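Local coordinates for protein lysine-sensitive aspartokinase 3 (Escherichia coli, PDB 2J0W) that catalyses the ATP-dependent phosphorylation of L-aspartate to 4-phospho-L-aspartate, the first step of lysine biosynthesis, under feedback inhibition by lysine, at residues Thr111-Thr123 with Thr181-Thr195. Sequence-based numbering, arbitrary orientation.
Sequences TDELVSHGELMST and TQGFIGSENKGRTTT. With ASP (aspartic acid), chain B.
Phe184 and Glu119 meet beside the bound aspartate in the amino acid kinase fold, where helix 108-131 packs on the end of strand 178-182 and on the two-stranded hairpin 185-187/193-195. The axes of helix segment 111-123 and strand 193-195 come within 6.7 Å at 75°. The tight part surrounds the Phe184 ring. With CG anti to the backbone N (chi1 177°), the ring is sandwiched: the ligand's CA sits over the centre of one face, CB of Thr195 lies over the opposite face nearer the rim, and Val115 CG1 reaches CE2 in the ring plane at 3.4 Å. The Glu119 carboxylate is tilted 64° from this ring, and its OE2 accepts a hydrogen bond from the ligand N at 3.0 Å; Arg198 and Ser201 are among the ligand's further partners. An alanine in place of Phe184 would probably take the apolar wall from one side of the aspartate and cost Val115 CG1 its contact with the ring edge. Further along, Glu119 CB packs on Gln182 CB at 3.4 Å, while the Gln182 OE1 is bonded to Val142 N. The contact is looser at the hairpin's turn: residues 189-192 are exposed, and Arg192 bonds back to Glu188 rather than to the helix. Where strand 193-195 meets the helix, partly exposed Glu113 receives Thr193 OG1 on the syn side of OE1 at 2.6 Å, a hydroxyl also bonded to Arg143. Buried Asp112 takes two bonds from Thr195: a weak one from N to OD2, which is also bonded to Gly153 N, and one from OG1, which meets OD1 at 2.6 Å from above the carboxylate plane.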
# COMPACT_ATOMS: atom_id res chain seq x y z
N THR A 111 20.04 17.32 -24.71
CA THR A 111 19.80 18.16 -23.55
C THR A 111 20.90 18.00 -22.47
O THR A 111 21.44 18.99 -21.96
CB THR A 111 18.43 17.84 -22.95
OG1 THR A 111 17.40 18.37 -23.81
CG2 THR A 111 18.30 18.43 -21.55
N ASP A 112 21.24 16.76 -22.14
CA ASP A 112 22.27 16.50 -21.15
C ASP A 112 23.59 17.11 -21.62
O ASP A 112 24.33 17.69 -20.82
CB ASP A 112 22.47 14.98 -20.93
CG ASP A 112 21.63 14.43 -19.78
OD1 ASP A 112 20.68 15.12 -19.35
OD2 ASP A 112 21.90 13.31 -19.32
N GLU A 113 23.86 17.00 -22.92
CA GLU A 113 25.10 17.53 -23.48
C GLU A 113 25.15 19.05 -23.48
O GLU A 113 26.19 19.65 -23.24
CB GLU A 113 25.30 17.03 -24.90
CG GLU A 113 26.46 17.71 -25.62
CD GLU A 113 27.79 17.56 -24.91
OE1 GLU A 113 28.14 16.42 -24.53
OE2 GLU A 113 28.50 18.57 -24.74
N LEU A 114 24.02 19.67 -23.78
CA LEU A 114 23.98 21.11 -23.81
C LEU A 114 23.92 21.63 -22.37
O LEU A 114 24.63 22.56 -22.02
CB LEU A 114 22.74 21.57 -24.58
CG LEU A 114 22.66 23.04 -24.96
CD1 LEU A 114 21.49 23.24 -25.89
CD2 LEU A 114 22.51 23.89 -23.72
N VAL A 115 23.09 21.02 -21.54
CA VAL A 115 22.99 21.50 -20.18
C VAL A 115 24.27 21.31 -19.39
O VAL A 115 24.54 22.05 -18.46
CB VAL A 115 21.83 20.85 -19.41
CG1 VAL A 115 21.99 21.13 -17.92
CG2 VAL A 115 20.49 21.42 -19.89
N SER A 116 25.07 20.33 -19.76
CA SER A 116 26.30 20.09 -19.04
C SER A 116 27.19 21.34 -19.04
O SER A 116 27.89 21.61 -18.06
CB SER A 116 27.04 18.93 -19.69
OG SER A 116 27.40 19.29 -21.00
N HIS A 117 27.14 22.12 -20.12
CA HIS A 117 27.94 23.34 -20.24
C HIS A 117 27.91 24.34 -19.06
O HIS A 117 28.89 25.07 -18.86
CB HIS A 117 27.57 24.06 -21.54
CG HIS A 117 28.09 23.38 -22.76
ND1 HIS A 117 27.64 22.15 -23.18
CD2 HIS A 117 29.08 23.72 -23.63
CE1 HIS A 117 28.32 21.76 -24.24
NE2 HIS A 117 29.20 22.70 -24.53
N GLY A 118 26.82 24.37 -18.29
CA GLY A 118 26.72 25.29 -17.16
C GLY A 118 27.78 25.06 -16.10
O GLY A 118 28.55 25.98 -15.75
N GLU A 119 27.85 23.84 -15.58
CA GLU A 119 28.86 23.53 -14.57
C GLU A 119 30.27 23.59 -15.17
O GLU A 119 31.25 23.73 -14.45
CB GLU A 119 28.62 22.16 -13.94
CG GLU A 119 27.30 21.47 -14.31
CD GLU A 119 26.06 22.20 -13.85
OE1 GLU A 119 25.27 22.62 -14.72
OE2 GLU A 119 25.86 22.36 -12.63
N LEU A 120 30.39 23.49 -16.49
CA LEU A 120 31.72 23.60 -17.08
C LEU A 120 32.19 25.05 -16.95
O LEU A 120 33.30 25.31 -16.48
CB LEU A 120 31.72 23.16 -18.54
CG LEU A 120 31.73 21.63 -18.74
CD1 LEU A 120 31.63 21.27 -20.20
CD2 LEU A 120 33.02 21.06 -18.15
N MET A 121 31.35 26.00 -17.35
CA MET A 121 31.73 27.40 -17.26
C MET A 121 31.94 27.86 -15.82
O MET A 121 32.89 28.57 -15.54
CB MET A 121 30.69 28.30 -17.94
CG MET A 121 30.66 28.14 -19.45
SD MET A 121 29.17 28.80 -20.19
CE MET A 121 29.70 30.42 -20.54
N SER A 122 31.08 27.45 -14.90
CA SER A 122 31.24 27.86 -13.51
C SER A 122 32.55 27.36 -12.89
O SER A 122 33.25 28.14 -12.28
CB SER A 122 30.05 27.39 -12.67
OG SER A 122 30.04 25.98 -12.52
N THR A 123 32.88 26.09 -13.06
CA THR A 123 34.13 25.58 -12.48
C THR A 123 35.38 26.20 -13.10
O THR A 123 36.40 26.32 -12.44
CB THR A 123 34.26 24.04 -12.59
OG1 THR A 123 34.10 23.65 -13.96
CG2 THR A 123 33.23 23.35 -11.74
N THR A 181 35.93 20.65 -9.60
CA THR A 181 35.26 19.90 -10.65
C THR A 181 33.75 20.17 -10.61
O THR A 181 33.27 20.94 -9.76
CB THR A 181 35.56 18.39 -10.52
OG1 THR A 181 35.04 17.72 -11.67
CG2 THR A 181 34.96 17.79 -9.23
N GLN A 182 33.01 19.54 -11.51
CA GLN A 182 31.56 19.78 -11.59
C GLN A 182 30.62 18.67 -11.16
O GLN A 182 30.83 17.50 -11.47
CB GLN A 182 31.21 20.22 -13.01
CG GLN A 182 31.86 19.40 -14.11
CD GLN A 182 33.35 19.63 -14.23
OE1 GLN A 182 34.10 18.72 -14.60
NE2 GLN A 182 33.80 20.84 -13.93
N GLY A 183 29.56 19.03 -10.45
CA GLY A 183 28.60 18.02 -10.05
C GLY A 183 27.52 17.96 -11.12
O GLY A 183 27.61 18.70 -12.11
N PHE A 184 26.54 17.09 -10.93
CA PHE A 184 25.41 16.96 -11.86
C PHE A 184 25.66 16.22 -13.19
O PHE A 184 24.73 15.63 -13.75
CB PHE A 184 24.85 18.35 -12.14
CG PHE A 184 23.73 18.39 -13.13
CD1 PHE A 184 22.57 17.65 -12.91
CD2 PHE A 184 23.77 19.26 -14.22
CE1 PHE A 184 21.45 17.79 -13.75
CE2 PHE A 184 22.65 19.42 -15.07
CZ PHE A 184 21.49 18.69 -14.83
N ILE A 185 26.90 16.25 -13.68
CA ILE A 185 27.20 15.60 -14.95
C ILE A 185 28.07 14.35 -14.90
O ILE A 185 28.79 14.11 -13.93
CB ILE A 185 27.88 16.56 -15.94
CG1 ILE A 185 29.28 16.92 -15.44
CG2 ILE A 185 27.04 17.82 -16.08
CD1 ILE A 185 30.05 17.81 -16.41
N GLY A 186 27.98 13.56 -15.97
CA GLY A 186 28.76 12.35 -16.07
C GLY A 186 28.91 11.96 -17.53
O GLY A 186 28.53 12.73 -18.41
N SER A 187 29.47 10.78 -17.79
CA SER A 187 29.63 10.30 -19.15
C SER A 187 29.26 8.84 -19.17
O SER A 187 29.59 8.09 -18.25
CB SER A 187 31.08 10.48 -19.63
OG SER A 187 31.99 9.78 -18.80
N GLU A 188 28.56 8.43 -20.21
CA GLU A 188 28.14 7.04 -20.32
C GLU A 188 29.24 6.17 -20.96
O GLU A 188 30.37 6.62 -21.15
CB GLU A 188 26.80 7.00 -21.07
CG GLU A 188 26.63 5.89 -22.05
CD GLU A 188 27.07 6.29 -23.43
OE1 GLU A 188 28.16 6.89 -23.56
OE2 GLU A 188 26.32 6.00 -24.38
N ASN A 189 28.93 4.91 -21.24
CA ASN A 189 29.92 4.02 -21.82
C ASN A 189 30.53 4.50 -23.14
O ASN A 189 31.74 4.45 -23.32
CB ASN A 189 29.32 2.63 -22.01
CG ASN A 189 29.95 1.60 -21.10
OD1 ASN A 189 31.16 1.35 -21.18
ND2 ASN A 189 29.15 1.00 -20.23
N LYS A 190 29.70 4.97 -24.06
CA LYS A 190 30.19 5.42 -25.35
C LYS A 190 30.56 6.91 -25.41
O LYS A 190 30.35 7.57 -26.43
CB LYS A 190 29.16 5.09 -26.43
CG LYS A 190 28.76 3.62 -26.44
CD LYS A 190 27.66 3.31 -27.45
CE LYS A 190 27.39 1.80 -27.52
NZ LYS A 190 26.28 1.46 -28.47
N GLY A 191 31.12 7.41 -24.31
CA GLY A 191 31.59 8.78 -24.22
C GLY A 191 30.61 9.95 -24.19
O GLY A 191 31.01 11.08 -23.93
N ARG A 192 29.33 9.68 -24.47
CA ARG A 192 28.30 10.71 -24.47
C ARG A 192 28.09 11.27 -23.07
O ARG A 192 28.19 10.54 -22.09
CB ARG A 192 27.00 10.13 -25.01
CG ARG A 192 27.17 9.57 -26.41
CD ARG A 192 25.86 9.13 -27.01
NE ARG A 192 25.38 7.88 -26.45
CZ ARG A 192 24.17 7.37 -26.70
NH1 ARG A 192 23.34 8.03 -27.51
NH2 ARG A 192 23.80 6.22 -26.17
N THR A 193 27.79 12.56 -22.99
CA THR A 193 27.58 13.23 -21.71
C THR A 193 26.20 12.95 -21.13
O THR A 193 25.20 12.92 -21.84
CB THR A 193 27.75 14.76 -21.82
OG1 THR A 193 28.99 15.06 -22.47
CG2 THR A 193 27.78 15.39 -20.43
N THR A 194 26.16 12.76 -19.81
CA THR A 194 24.91 12.51 -19.09
C THR A 194 24.81 13.45 -17.91
O THR A 194 25.78 14.11 -17.54
CB THR A 194 24.88 11.09 -18.52
OG1 THR A 194 26.03 10.91 -17.67
CG2 THR A 194 24.89 10.06 -19.64
N THR A 195 23.62 13.52 -17.31
CA THR A 195 23.43 14.35 -16.12
C THR A 195 22.70 13.45 -15.12
O THR A 195 22.01 12.51 -15.53
CB THR A 195 22.58 15.59 -16.39
OG1 THR A 195 21.26 15.21 -16.82
CG2 THR A 195 23.25 16.44 -17.45
N ASP B . 22.91 22.54 -12.07
CA ASP B . 21.87 21.52 -11.90
C ASP B . 20.54 22.28 -11.68
O ASP B . 20.53 23.52 -11.86
CB ASP B . 22.26 20.58 -10.71
CG ASP B . 22.25 21.20 -9.30
OD1 ASP B . 21.93 22.42 -9.17
OD2 ASP B . 22.57 20.46 -8.29
OXT ASP B . 19.52 21.61 -11.30